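Local structure of endonuclease IV (Thermus thermophilus, 3AAM) at residues 166-171 and 201-206; 68-73 and 105-110; 2-7 and 262-267; 6-11 and 29-34; 101-106 and 131-136. The protein cleaves phosphodiester bonds at apurinic or apyrimidinic sites in DNA during base excision repair, leaving a 3'-hydroxyl and a 5'-terminal sugar phosphate, and also has 3'-5' exonuclease activity. All blocks are in the same frame, centred on the assembly; numbering follows the deposited sequence.

Interaction 1 of 5, residues 166-171 and 201-206; sequences VCLDTC and PVVHLN
H204 N donates to L168 O at 2.7 Å, the central bond between two neighbouring parallel strands of the TIM barrel. L168 N to V202 O and T170 N to H204 O continue the ladder. Between these bonds run CA-H...O contacts, such as D169 CA to H204 O.

Past D169, where strand 165-169 gives way to helix 170-176, a side chain takes over the pairing. T170 donates its hydroxyl to a backbone carbonyl, OG1 to N206 O at 2.8 Å; with chi1 at 45° the OG1 lies between the backbone N and the carbonyl carbon, which leaves CG2 to meet L205 CD1 at 4.1 Å. D169, at the N-cap of helix 170-176, turns OD1 back to the helix start, where it accepts from C171 N in a weak bond and from H172 N; H172 is a manganese ligand.

The sulfur contact lies on the C167 and H204 side of the sheet. C167 SG sits over one face of the H204 ring, 3.6 Å from its centroid and 17° off the normal. L168 and V203 occupy the other side.

Strand 135-139 flanks 165-169, strand 244-247 flanks 202-208, and helix 230-235 covers T170 and L205.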
# COMPACT_ATOMS: atom_id res chain seq x y z
N VAL A 166 -4.44 -8.19 -2.90
CA VAL A 166 -4.91 -6.82 -3.04
C VAL A 166 -4.71 -5.89 -1.86
O VAL A 166 -4.73 -6.31 -0.70
CB VAL A 166 -6.43 -6.84 -3.40
CG1 VAL A 166 -7.02 -5.44 -3.33
CG2 VAL A 166 -6.62 -7.45 -4.78
N CYS A 167 -4.51 -4.61 -2.17
CA CYS A 167 -4.40 -3.58 -1.16
C CYS A 167 -5.57 -2.63 -1.42
O CYS A 167 -5.69 -2.06 -2.50
CB CYS A 167 -3.09 -2.79 -1.28
SG CYS A 167 -3.07 -1.31 -0.22
N LEU A 168 -6.45 -2.50 -0.44
CA LEU A 168 -7.58 -1.60 -0.58
C LEU A 168 -7.21 -0.19 -0.16
O LEU A 168 -6.70 0.02 0.94
CB LEU A 168 -8.74 -2.07 0.31
CG LEU A 168 -9.83 -1.02 0.54
CD1 LEU A 168 -10.59 -0.76 -0.77
CD2 LEU A 168 -10.77 -1.49 1.63
N ASP A 169 -7.43 0.77 -1.06
CA ASP A 169 -7.18 2.17 -0.72
C ASP A 169 -8.56 2.80 -0.67
O ASP A 169 -9.28 2.85 -1.67
CB ASP A 169 -6.31 2.86 -1.78
CG ASP A 169 -5.98 4.30 -1.39
OD1 ASP A 169 -6.93 5.08 -1.14
OD2 ASP A 169 -4.78 4.65 -1.33
N THR A 170 -8.95 3.25 0.52
CA THR A 170 -10.26 3.86 0.72
C THR A 170 -10.47 5.17 -0.04
O THR A 170 -11.60 5.49 -0.42
CB THR A 170 -10.50 4.09 2.21
OG1 THR A 170 -9.32 4.66 2.78
CG2 THR A 170 -10.80 2.77 2.91
N CYS A 171 -9.41 5.94 -0.24
CA CYS A 171 -9.52 7.20 -0.97
C CYS A 171 -9.81 6.87 -2.42
O CYS A 171 -10.71 7.44 -3.03
CB CYS A 171 -8.21 7.99 -0.87
SG CYS A 171 -8.19 9.52 -1.86
N PRO A 201 -4.56 -8.16 2.62
CA PRO A 201 -3.75 -8.03 3.84
C PRO A 201 -3.41 -6.63 4.30
O PRO A 201 -3.13 -6.41 5.48
CB PRO A 201 -2.50 -8.84 3.49
CG PRO A 201 -2.35 -8.59 2.03
CD PRO A 201 -3.77 -8.74 1.52
N VAL A 202 -3.42 -5.68 3.38
CA VAL A 202 -3.07 -4.30 3.70
C VAL A 202 -4.11 -3.32 3.19
O VAL A 202 -4.63 -3.47 2.08
CB VAL A 202 -1.70 -3.92 3.10
CG1 VAL A 202 -1.35 -2.49 3.46
CG2 VAL A 202 -0.63 -4.88 3.59
N VAL A 203 -4.39 -2.32 4.01
CA VAL A 203 -5.34 -1.28 3.64
C VAL A 203 -4.65 0.08 3.70
O VAL A 203 -4.00 0.40 4.70
CB VAL A 203 -6.55 -1.23 4.63
CG1 VAL A 203 -7.45 -0.05 4.28
CG2 VAL A 203 -7.33 -2.54 4.57
N HIS A 204 -4.75 0.85 2.63
CA HIS A 204 -4.21 2.21 2.64
C HIS A 204 -5.44 3.01 3.05
O HIS A 204 -6.31 3.33 2.23
CB HIS A 204 -3.73 2.64 1.25
CG HIS A 204 -2.39 2.08 0.86
ND1 HIS A 204 -1.44 1.70 1.79
CD2 HIS A 204 -1.83 1.87 -0.35
CE1 HIS A 204 -0.36 1.29 1.16
NE2 HIS A 204 -0.56 1.38 -0.14
N LEU A 205 -5.52 3.31 4.35
CA LEU A 205 -6.64 4.01 4.95
C LEU A 205 -6.56 5.52 4.79
O LEU A 205 -6.52 6.27 5.76
CB LEU A 205 -6.74 3.64 6.44
CG LEU A 205 -8.08 3.87 7.13
CD1 LEU A 205 -9.11 2.86 6.62
CD2 LEU A 205 -7.90 3.71 8.63
N ASN A 206 -6.54 5.95 3.53
CA ASN A 206 -6.47 7.37 3.19
C ASN A 206 -7.84 8.03 3.15
O ASN A 206 -8.79 7.44 2.64
CB ASN A 206 -5.81 7.53 1.82
CG ASN A 206 -4.38 7.05 1.79
OD1 ASN A 206 -3.97 6.31 0.89
ND2 ASN A 206 -3.61 7.48 2.77

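Interaction 2 of 5, residues 68-73 and 105-110; sequences IHASYL and VVVHPG. With PO4 (phosphate ion), chain C.
I68 and V105 pair in parallel across a beta-alpha-beta unit of the TIM barrel, strand 66-69, helix 82-100 and strand 104-107. V106 N bonds to I68 O at 2.8 Å and A70 N to V106 O at 2.9 Å.

H69 carries most of the side-chain story. Its CG lies anti to the backbone N (chi1 -159°), and V106 CG1 comes over one face of the ring, 4.0 Å from the centroid. Both ring nitrogens are used: ND1 donates to A70 O at 2.6 Å, in the carbonyl plane and on a lone pair, which fixes the ring's rotation, while NE2 donates to O2 of a phosphate, probably from the crystallisation liquor, at 2.9 Å. The H69 side chain is about 7 Å from the manganese ion at the nearest atoms.

One residue on, A70 CB packs on V107 CG2. H108 CG lies between its backbone N and carbonyl carbon (chi1 58°), which brings the ring edge to Y72 O, 3.2 Å from CE1, while NE2 bonds to V74 O. A water accepts from H108 N at 3.0 Å and donates to S71 O.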
# COMPACT_ATOMS: atom_id res chain seq x y z
N ILE A 68 6.60 -2.42 1.35
CA ILE A 68 7.41 -1.61 0.46
C ILE A 68 6.48 -1.13 -0.65
O ILE A 68 5.79 -1.94 -1.28
CB ILE A 68 8.60 -2.40 -0.13
CG1 ILE A 68 9.74 -2.45 0.90
CG2 ILE A 68 9.06 -1.77 -1.44
CD1 ILE A 68 10.95 -3.25 0.47
N HIS A 69 6.44 0.18 -0.86
CA HIS A 69 5.59 0.76 -1.89
C HIS A 69 6.43 1.00 -3.14
O HIS A 69 7.54 1.53 -3.05
CB HIS A 69 5.00 2.09 -1.41
CG HIS A 69 3.77 2.51 -2.15
ND1 HIS A 69 3.72 2.66 -3.52
CD2 HIS A 69 2.52 2.80 -1.70
CE1 HIS A 69 2.50 3.02 -3.88
NE2 HIS A 69 1.76 3.11 -2.80
N ALA A 70 5.92 0.61 -4.30
CA ALA A 70 6.61 0.83 -5.56
C ALA A 70 6.43 2.31 -5.91
O ALA A 70 5.51 2.96 -5.41
CB ALA A 70 6.00 -0.04 -6.66
N SER A 71 7.29 2.84 -6.76
CA SER A 71 7.17 4.25 -7.14
C SER A 71 5.96 4.50 -8.01
O SER A 71 5.46 3.59 -8.68
CB SER A 71 8.42 4.71 -7.89
OG SER A 71 8.19 6.00 -8.45
N TYR A 72 5.49 5.74 -8.02
CA TYR A 72 4.35 6.12 -8.83
C TYR A 72 4.78 6.06 -10.30
O TYR A 72 3.94 6.03 -11.20
CB TYR A 72 3.91 7.55 -8.47
CG TYR A 72 4.98 8.59 -8.71
CD1 TYR A 72 5.18 9.16 -9.97
CD2 TYR A 72 5.82 8.99 -7.67
CE1 TYR A 72 6.18 10.10 -10.19
CE2 TYR A 72 6.83 9.93 -7.88
CZ TYR A 72 7.00 10.48 -9.14
OH TYR A 72 8.00 11.41 -9.35
N LEU A 73 6.09 6.03 -10.52
CA LEU A 73 6.64 5.97 -11.86
C LEU A 73 6.28 4.68 -12.56
O LEU A 73 6.19 4.62 -13.79
CB LEU A 73 8.17 6.09 -11.82
CG LEU A 73 8.74 7.45 -11.42
CD1 LEU A 73 10.26 7.37 -11.38
CD2 LEU A 73 8.28 8.52 -12.40
N VAL A 105 4.84 -5.97 -0.99
CA VAL A 105 5.23 -4.90 -1.91
C VAL A 105 3.90 -4.50 -2.55
O VAL A 105 3.16 -5.36 -3.03
CB VAL A 105 6.20 -5.40 -3.02
CG1 VAL A 105 6.37 -4.32 -4.09
CG2 VAL A 105 7.55 -5.74 -2.41
N VAL A 106 3.59 -3.21 -2.54
CA VAL A 106 2.34 -2.74 -3.12
C VAL A 106 2.59 -1.78 -4.27
O VAL A 106 3.49 -0.94 -4.22
CB VAL A 106 1.47 -2.05 -2.02
CG1 VAL A 106 2.21 -0.87 -1.42
CG2 VAL A 106 0.14 -1.62 -2.60
N VAL A 107 1.79 -1.91 -5.33
CA VAL A 107 1.95 -1.09 -6.52
C VAL A 107 0.60 -0.71 -7.09
O VAL A 107 -0.37 -1.44 -6.93
CB VAL A 107 2.73 -1.87 -7.60
CG1 VAL A 107 1.98 -3.14 -7.98
CG2 VAL A 107 2.96 -1.00 -8.83
N HIS A 108 0.51 0.45 -7.73
CA HIS A 108 -0.75 0.82 -8.35
C HIS A 108 -0.73 0.09 -9.71
O HIS A 108 0.34 -0.13 -10.28
CB HIS A 108 -0.91 2.35 -8.48
CG HIS A 108 0.17 3.03 -9.28
ND1 HIS A 108 0.18 4.40 -9.46
CD2 HIS A 108 1.25 2.56 -9.93
CE1 HIS A 108 1.23 4.74 -10.19
NE2 HIS A 108 1.89 3.63 -10.49
N PRO A 109 -1.90 -0.32 -10.21
CA PRO A 109 -2.02 -1.04 -11.49
C PRO A 109 -1.43 -0.35 -12.71
O PRO A 109 -0.82 -1.00 -13.56
CB PRO A 109 -3.52 -1.25 -11.62
CG PRO A 109 -3.99 -1.32 -10.22
CD PRO A 109 -3.21 -0.22 -9.55
N GLY A 110 -1.63 0.96 -12.80
CA GLY A 110 -1.15 1.71 -13.95
C GLY A 110 -2.31 2.03 -14.86
O GLY A 110 -3.48 1.94 -14.45
P PO4 C . -0.73 5.49 -3.94
O1 PO4 C . 0.45 6.52 -3.88
O2 PO4 C . -0.71 4.61 -2.62
O3 PO4 C . -2.08 6.25 -4.04
O4 PO4 C . -0.56 4.56 -5.20
O HOH W 1 2.88 2.24 -7.25

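Interaction 3 of 5, residues 2-7 and 262-267; sequences PRYGFH and VFRAWL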
# COMPACT_ATOMS: atom_id res chain seq x y z
N PRO A 2 -6.29 -4.19 15.08
CA PRO A 2 -5.62 -3.91 13.80
C PRO A 2 -4.36 -3.07 13.97
O PRO A 2 -4.31 -2.16 14.80
CB PRO A 2 -6.64 -3.19 12.93
CG PRO A 2 -7.49 -2.49 13.99
CD PRO A 2 -7.61 -3.54 15.12
N ARG A 3 -3.34 -3.37 13.17
CA ARG A 3 -2.08 -2.64 13.22
C ARG A 3 -2.18 -1.39 12.36
O ARG A 3 -2.93 -1.35 11.38
CB ARG A 3 -0.94 -3.55 12.74
CG ARG A 3 -0.62 -4.66 13.74
CD ARG A 3 0.40 -5.66 13.19
NE ARG A 3 0.80 -6.62 14.21
CZ ARG A 3 1.69 -6.36 15.17
NH1 ARG A 3 2.28 -5.18 15.25
NH2 ARG A 3 1.98 -7.30 16.07
N TYR A 4 -1.43 -0.35 12.74
CA TYR A 4 -1.48 0.91 12.03
C TYR A 4 -0.11 1.57 11.91
O TYR A 4 0.76 1.41 12.76
CB TYR A 4 -2.45 1.86 12.74
CG TYR A 4 -2.00 2.20 14.15
CD1 TYR A 4 -1.21 3.32 14.39
CD2 TYR A 4 -2.30 1.36 15.21
CE1 TYR A 4 -0.73 3.60 15.67
CE2 TYR A 4 -1.83 1.62 16.50
CZ TYR A 4 -1.04 2.74 16.72
OH TYR A 4 -0.55 2.99 17.98
N GLY A 5 0.06 2.35 10.85
CA GLY A 5 1.33 3.03 10.65
C GLY A 5 1.29 4.05 9.54
O GLY A 5 0.25 4.30 8.93
N PHE A 6 2.46 4.63 9.28
CA PHE A 6 2.62 5.65 8.25
C PHE A 6 3.67 5.19 7.26
O PHE A 6 4.29 4.14 7.41
CB PHE A 6 3.16 6.96 8.83
CG PHE A 6 2.33 7.55 9.93
CD1 PHE A 6 0.95 7.66 9.81
CD2 PHE A 6 2.95 8.06 11.07
CE1 PHE A 6 0.20 8.28 10.80
CE2 PHE A 6 2.21 8.68 12.07
CZ PHE A 6 0.84 8.80 11.94
N HIS A 7 3.88 6.02 6.24
CA HIS A 7 4.92 5.77 5.27
C HIS A 7 6.10 6.57 5.83
O HIS A 7 6.00 7.78 6.03
CB HIS A 7 4.54 6.30 3.89
CG HIS A 7 5.52 5.91 2.83
ND1 HIS A 7 6.80 6.42 2.77
CD2 HIS A 7 5.43 5.01 1.82
CE1 HIS A 7 7.45 5.85 1.78
NE2 HIS A 7 6.64 4.99 1.18
N VAL A 262 -5.95 10.04 16.39
CA VAL A 262 -7.18 9.50 15.82
C VAL A 262 -7.11 7.96 15.74
O VAL A 262 -8.05 7.27 16.13
CB VAL A 262 -7.46 10.10 14.43
CG1 VAL A 262 -8.73 9.49 13.84
CG2 VAL A 262 -7.63 11.62 14.56
N PHE A 263 -5.99 7.42 15.26
CA PHE A 263 -5.83 5.97 15.16
C PHE A 263 -6.03 5.33 16.53
O PHE A 263 -6.74 4.35 16.67
CB PHE A 263 -4.42 5.59 14.69
CG PHE A 263 -4.30 5.35 13.21
CD1 PHE A 263 -5.15 4.46 12.55
CD2 PHE A 263 -3.29 5.98 12.48
CE1 PHE A 263 -4.98 4.20 11.19
CE2 PHE A 263 -3.12 5.73 11.11
CZ PHE A 263 -3.97 4.84 10.47
N ARG A 264 -5.37 5.90 17.53
CA ARG A 264 -5.45 5.36 18.88
C ARG A 264 -6.81 5.51 19.53
O ARG A 264 -7.23 4.64 20.29
CB ARG A 264 -4.33 5.98 19.72
CG ARG A 264 -2.99 5.39 19.34
CD ARG A 264 -1.79 6.26 19.67
NE ARG A 264 -0.58 5.60 19.19
CZ ARG A 264 0.63 6.13 19.20
NH1 ARG A 264 0.82 7.36 19.67
NH2 ARG A 264 1.66 5.43 18.75
N ALA A 265 -7.52 6.59 19.22
CA ALA A 265 -8.85 6.78 19.78
C ALA A 265 -9.75 5.70 19.20
O ALA A 265 -10.55 5.09 19.90
CB ALA A 265 -9.38 8.16 19.42
N TRP A 266 -9.60 5.46 17.90
CA TRP A 266 -10.40 4.44 17.24
C TRP A 266 -10.08 3.06 17.77
O TRP A 266 -10.97 2.27 18.03
CB TRP A 266 -10.16 4.47 15.72
CG TRP A 266 -10.73 5.66 15.04
CD1 TRP A 266 -11.57 6.59 15.58
CD2 TRP A 266 -10.52 6.05 13.68
NE1 TRP A 266 -11.89 7.54 14.64
CE2 TRP A 266 -11.26 7.23 13.47
CE3 TRP A 266 -9.77 5.52 12.62
CZ2 TRP A 266 -11.28 7.89 12.24
CZ3 TRP A 266 -9.79 6.18 11.40
CH2 TRP A 266 -10.54 7.35 11.22
N LEU A 267 -8.79 2.77 17.95
CA LEU A 267 -8.37 1.47 18.43
C LEU A 267 -9.00 1.13 19.78
O LEU A 267 -9.30 -0.04 20.05
CB LEU A 267 -6.84 1.41 18.52
CG LEU A 267 -6.21 0.02 18.67
CD1 LEU A 267 -6.68 -0.89 17.53
CD2 LEU A 267 -4.70 0.16 18.65
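The hydroxyl of Y4 is gripped twice by R264. NE gives the strong bond, 2.9 Å to Y4 OH at a nearly straight 170°, and NH2 adds a weak one at 3.4 Å. The oxygen lies at the edge of the guanidinium, in its plane, while the tyrosine ring stands almost perpendicular to that plane. R264 NH2 also bonds to L26 O, so the arginine ties the phenol to the end of helix 15-26.

Apolar contacts fill the rest. Y4 CB sits over the centre of the F263 ring, 3.8 Å from the centroid, in a CH-pi contact; the two rings, tilted by 29°, are slid so far past each other that they barely overlap. With chi1 at 63°, Y4 CG lies between the backbone N and the carbonyl carbon, which turns the ring past F263 so that its hydroxyl reaches R264. L267 uses both of its methyls: CD2 touches Y4 CE2 at 3.9 Å and CD1 touches P2 CD at 3.7 Å. F6 CE1 comes up to the edge of the F263 ring.

Strand 3-6 and helix 253-267, the last helix of the barrel, run antiparallel here. Strand 244-247 pairs with 3-6 in the sheet, and F235 of helix 230-235 packs on both P2 and F263.

Interaction 4 of 5, residues 6-11 and 29-34; sequences FHLSIA and TAFQIF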
# COMPACT_ATOMS: atom_id res chain seq x y z
N PHE A 6 2.46 4.63 9.28
CA PHE A 6 2.62 5.65 8.25
C PHE A 6 3.67 5.19 7.26
O PHE A 6 4.29 4.14 7.41
CB PHE A 6 3.16 6.96 8.83
CG PHE A 6 2.33 7.55 9.93
CD1 PHE A 6 0.95 7.66 9.81
CD2 PHE A 6 2.95 8.06 11.07
CE1 PHE A 6 0.20 8.28 10.80
CE2 PHE A 6 2.21 8.68 12.07
CZ PHE A 6 0.84 8.80 11.94
N HIS A 7 3.88 6.02 6.24
CA HIS A 7 4.92 5.77 5.27
C HIS A 7 6.10 6.57 5.83
O HIS A 7 6.00 7.78 6.03
CB HIS A 7 4.54 6.30 3.89
CG HIS A 7 5.52 5.91 2.83
ND1 HIS A 7 6.80 6.42 2.77
CD2 HIS A 7 5.43 5.01 1.82
CE1 HIS A 7 7.45 5.85 1.78
NE2 HIS A 7 6.64 4.99 1.18
N LEU A 8 7.19 5.87 6.11
CA LEU A 8 8.38 6.47 6.69
C LEU A 8 9.51 6.64 5.68
O LEU A 8 9.61 5.88 4.72
CB LEU A 8 8.87 5.61 7.86
CG LEU A 8 7.82 5.24 8.91
CD1 LEU A 8 8.42 4.26 9.92
CD2 LEU A 8 7.31 6.49 9.60
N SER A 9 10.37 7.62 5.93
CA SER A 9 11.49 7.92 5.05
C SER A 9 12.67 6.97 5.26
O SER A 9 12.89 6.46 6.35
CB SER A 9 11.96 9.36 5.28
OG SER A 9 13.15 9.61 4.54
N ILE A 10 13.43 6.75 4.19
CA ILE A 10 14.61 5.90 4.26
C ILE A 10 15.84 6.70 3.86
O ILE A 10 16.94 6.16 3.74
CB ILE A 10 14.50 4.66 3.33
CG1 ILE A 10 14.37 5.10 1.87
CG2 ILE A 10 13.30 3.82 3.74
CD1 ILE A 10 14.53 3.96 0.88
N ALA A 11 15.66 8.00 3.67
CA ALA A 11 16.76 8.88 3.29
C ALA A 11 17.68 9.12 4.49
O ALA A 11 17.29 8.93 5.64
CB ALA A 11 16.22 10.21 2.77
N THR A 29 2.52 0.31 14.87
CA THR A 29 2.48 -1.15 14.94
C THR A 29 2.60 -1.77 13.55
O THR A 29 2.37 -2.96 13.36
CB THR A 29 1.22 -1.66 15.67
OG1 THR A 29 0.04 -1.06 15.13
CG2 THR A 29 1.31 -1.32 17.16
N ALA A 30 2.99 -0.93 12.59
CA ALA A 30 3.20 -1.33 11.21
C ALA A 30 3.79 -0.12 10.50
O ALA A 30 3.64 1.00 10.97
CB ALA A 30 1.89 -1.73 10.56
N PHE A 31 4.48 -0.34 9.39
CA PHE A 31 5.04 0.78 8.64
C PHE A 31 5.28 0.44 7.17
O PHE A 31 5.28 -0.73 6.77
CB PHE A 31 6.32 1.31 9.30
CG PHE A 31 7.52 0.41 9.18
CD1 PHE A 31 8.41 0.53 8.12
CD2 PHE A 31 7.76 -0.56 10.15
CE1 PHE A 31 9.53 -0.30 8.02
CE2 PHE A 31 8.87 -1.40 10.06
CZ PHE A 31 9.76 -1.27 8.99
N GLN A 32 5.48 1.48 6.38
CA GLN A 32 5.70 1.35 4.95
C GLN A 32 6.86 2.25 4.53
O GLN A 32 7.05 3.32 5.10
CB GLN A 32 4.42 1.76 4.21
CG GLN A 32 4.52 1.77 2.70
CD GLN A 32 3.18 2.04 2.05
OE1 GLN A 32 2.33 1.16 1.97
NE2 GLN A 32 2.98 3.28 1.61
N ILE A 33 7.62 1.79 3.54
CA ILE A 33 8.76 2.53 3.02
C ILE A 33 8.87 2.29 1.52
O ILE A 33 8.18 1.44 0.97
CB ILE A 33 10.09 2.06 3.64
CG1 ILE A 33 10.25 0.55 3.40
CG2 ILE A 33 10.14 2.37 5.13
CD1 ILE A 33 11.63 0.01 3.75
N PHE A 34 9.74 3.06 0.87
CA PHE A 34 10.01 2.88 -0.55
C PHE A 34 11.31 2.08 -0.52
O PHE A 34 11.96 2.01 0.52
CB PHE A 34 10.28 4.21 -1.26
CG PHE A 34 9.05 5.05 -1.47
CD1 PHE A 34 7.95 4.55 -2.15
CD2 PHE A 34 9.02 6.37 -1.03
CE1 PHE A 34 6.83 5.35 -2.39
CE2 PHE A 34 7.90 7.18 -1.26
CZ PHE A 34 6.81 6.67 -1.94
O HOH W 2 10.41 5.54 2.17
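H7 pushes the edge of its imidazole into the face of the F34 ring, with NE2 3.3 Å above the ring plane and over its centre. The planes stand 51° apart and the centroids 4.1 Å, an edge-to-face pair. With CG anti to the backbone N (chi1 -173°), the ring extends across the neighbouring strand, so that I33 CA comes over one of its faces in a CH-pi contact. Q32 NE2 lies in the ring plane at the edge, 3.0 Å from H7 CD2, and is held there by a bond to E248 OE2.

Two backbone bonds frame H7: Q32 N to F6 O, and L8 N to Q32 O at 2.7 Å. Farther on the chains part, and a water spans the gap by donating to L8 O and accepting from F34 N. On the other side of the backbone, L8 CD1 meets F31 CB at 3.7 Å, and I10 CG2 lies against I33 CB at the same distance.

The loop leaving strand 3-6 is thus joined to strand 31-34 by a single bridge, H7 with Q32, and then by a water and side chains. One polar atom pays for this: F34 O, covered by I10 CD1 at 3.2 Å, is buried without a hydrogen-bond partner.

Interaction 5 of 5, residues 101-106 and 131-136; sequences GVEYVV and RSRPVL
R133 reaches over E103 to the C-terminal end of helix 82-100. From CB its chain is fully extended to NE (chi1 -170°), a reach that carries the guanidinium beyond the strand pairing. NE lies 4.0 Å from G101 O; CZ lies 3.6 Å from E103 CB, so one face of the guanidinium rests on the base of the glutamate. The two terminal nitrogens then divide the work. NH1 forms a salt bridge with E103 OE1 at 2.7 Å, meeting the oxygen on its anti side, with carboxylate and guanidinium planes 72° apart. NH2 donates to G101 O at 3.0 Å, approaching from above the carbonyl plane. G101, with positive phi, is the C-prime residue of the Schellman motif ending helix 82-100, so the arginine touches that helix terminus directly.

After the cis peptide bond before P134 the chains settle into parallel pairing. V135 N bonds to E103 O at 2.8 Å, almost straight at 176°, and V105 N to V135 O. Y104 and V135 lie side by side, CD1 to CB at 3.7 Å, whereas L136 CD1 meets V105 CG1 on the other side of the sheet.

The contact joins the two strands of the beta-alpha-beta unit of strand 104-107, helix 114-128 and strand 135-139 of the TIM barrel. Strand 66-69 lies beyond 104-107, and helix 82-100 packs on V102, V105 and P134.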
# COMPACT_ATOMS: atom_id res chain seq x y z
N GLY A 101 13.35 -8.99 4.19
CA GLY A 101 12.40 -9.80 4.93
C GLY A 101 11.05 -9.11 5.02
O GLY A 101 10.24 -9.43 5.89
N VAL A 102 10.82 -8.14 4.14
CA VAL A 102 9.56 -7.41 4.09
C VAL A 102 8.56 -8.31 3.38
O VAL A 102 8.80 -8.74 2.26
CB VAL A 102 9.72 -6.08 3.33
CG1 VAL A 102 8.36 -5.43 3.11
CG2 VAL A 102 10.63 -5.13 4.11
N GLU A 103 7.43 -8.59 4.02
CA GLU A 103 6.45 -9.50 3.44
C GLU A 103 5.59 -8.98 2.29
O GLU A 103 5.08 -9.79 1.51
CB GLU A 103 5.53 -10.04 4.54
CG GLU A 103 4.62 -11.18 4.08
CD GLU A 103 3.80 -11.78 5.20
OE1 GLU A 103 4.40 -12.25 6.19
OE2 GLU A 103 2.56 -11.77 5.10
N TYR A 104 5.43 -7.67 2.17
CA TYR A 104 4.59 -7.12 1.11
C TYR A 104 5.18 -5.98 0.29
O TYR A 104 5.91 -5.14 0.81
CB TYR A 104 3.26 -6.63 1.69
CG TYR A 104 2.43 -7.69 2.36
CD1 TYR A 104 1.87 -8.73 1.62
CD2 TYR A 104 2.22 -7.67 3.74
CE1 TYR A 104 1.13 -9.74 2.24
CE2 TYR A 104 1.48 -8.67 4.37
CZ TYR A 104 0.94 -9.70 3.61
OH TYR A 104 0.22 -10.70 4.22
N VAL A 105 4.84 -5.97 -0.99
CA VAL A 105 5.23 -4.90 -1.91
C VAL A 105 3.90 -4.50 -2.55
O VAL A 105 3.16 -5.36 -3.03
CB VAL A 105 6.20 -5.40 -3.02
CG1 VAL A 105 6.37 -4.32 -4.09
CG2 VAL A 105 7.55 -5.74 -2.41
N VAL A 106 3.59 -3.21 -2.54
CA VAL A 106 2.34 -2.74 -3.12
C VAL A 106 2.59 -1.78 -4.27
O VAL A 106 3.49 -0.94 -4.22
CB VAL A 106 1.47 -2.05 -2.02
CG1 VAL A 106 2.21 -0.87 -1.42
CG2 VAL A 106 0.14 -1.62 -2.60
N ARG A 131 9.17 -16.17 -4.52
CA ARG A 131 8.40 -17.36 -4.18
C ARG A 131 7.13 -16.94 -3.46
O ARG A 131 6.47 -15.99 -3.87
CB ARG A 131 9.23 -18.31 -3.30
CG ARG A 131 10.29 -19.10 -4.08
CD ARG A 131 9.76 -19.47 -5.46
NE ARG A 131 8.37 -19.92 -5.39
CZ ARG A 131 7.51 -19.90 -6.40
NH1 ARG A 131 7.89 -19.44 -7.59
NH2 ARG A 131 6.26 -20.31 -6.22
N SER A 132 6.79 -17.63 -2.38
CA SER A 132 5.59 -17.29 -1.63
C SER A 132 5.80 -16.00 -0.85
O SER A 132 4.85 -15.42 -0.31
CB SER A 132 5.23 -18.43 -0.68
OG SER A 132 4.98 -19.62 -1.39
N ARG A 133 7.04 -15.54 -0.81
CA ARG A 133 7.40 -14.32 -0.09
C ARG A 133 8.51 -13.61 -0.85
O ARG A 133 9.49 -14.23 -1.26
CB ARG A 133 7.88 -14.69 1.32
CG ARG A 133 8.07 -13.52 2.27
CD ARG A 133 8.83 -13.97 3.51
NE ARG A 133 8.95 -12.91 4.50
CZ ARG A 133 7.97 -12.52 5.31
NH1 ARG A 133 6.79 -13.12 5.24
NH2 ARG A 133 8.17 -11.55 6.18
N PRO A 134 8.38 -12.28 -1.05
CA PRO A 134 7.28 -11.43 -0.62
C PRO A 134 6.05 -11.56 -1.52
O PRO A 134 6.11 -12.15 -2.59
CB PRO A 134 7.88 -10.03 -0.68
CG PRO A 134 8.77 -10.13 -1.87
CD PRO A 134 9.45 -11.47 -1.67
N VAL A 135 4.94 -10.99 -1.06
CA VAL A 135 3.70 -11.02 -1.81
C VAL A 135 3.46 -9.66 -2.46
O VAL A 135 3.56 -8.62 -1.80
CB VAL A 135 2.50 -11.33 -0.88
CG1 VAL A 135 1.20 -11.29 -1.68
CG2 VAL A 135 2.69 -12.70 -0.23
N LEU A 136 3.15 -9.66 -3.75
CA LEU A 136 2.88 -8.43 -4.48
C LEU A 136 1.39 -8.09 -4.36
O LEU A 136 0.54 -8.94 -4.62
CB LEU A 136 3.27 -8.58 -5.95
CG LEU A 136 3.01 -7.39 -6.88
CD1 LEU A 136 3.78 -6.15 -6.41
CD2 LEU A 136 3.45 -7.77 -8.29

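All five contacts reach the one curled sheet of the TIM barrel. Along the chain, interaction 4 comes first, then interaction 2; interaction 5 overlaps 2 on strand 104-107, and interaction 1 follows, while interaction 3 brings the first strand to the last helix and so spans the rest. Interactions 2 and 5 share V105 and V106, their centres 13 Å apart. Interactions 3 and 4 share F6 and H7, and interaction 4 joins interaction 2 where H69 N meets I33 O. Inside the barrel, H204 of interaction 1 packs on H69 and V106. The side chains of D169 and H69 lie about 4 and 7 Å from the manganese ion, whereas interactions 3 and 5 have centres about 22 Å apart.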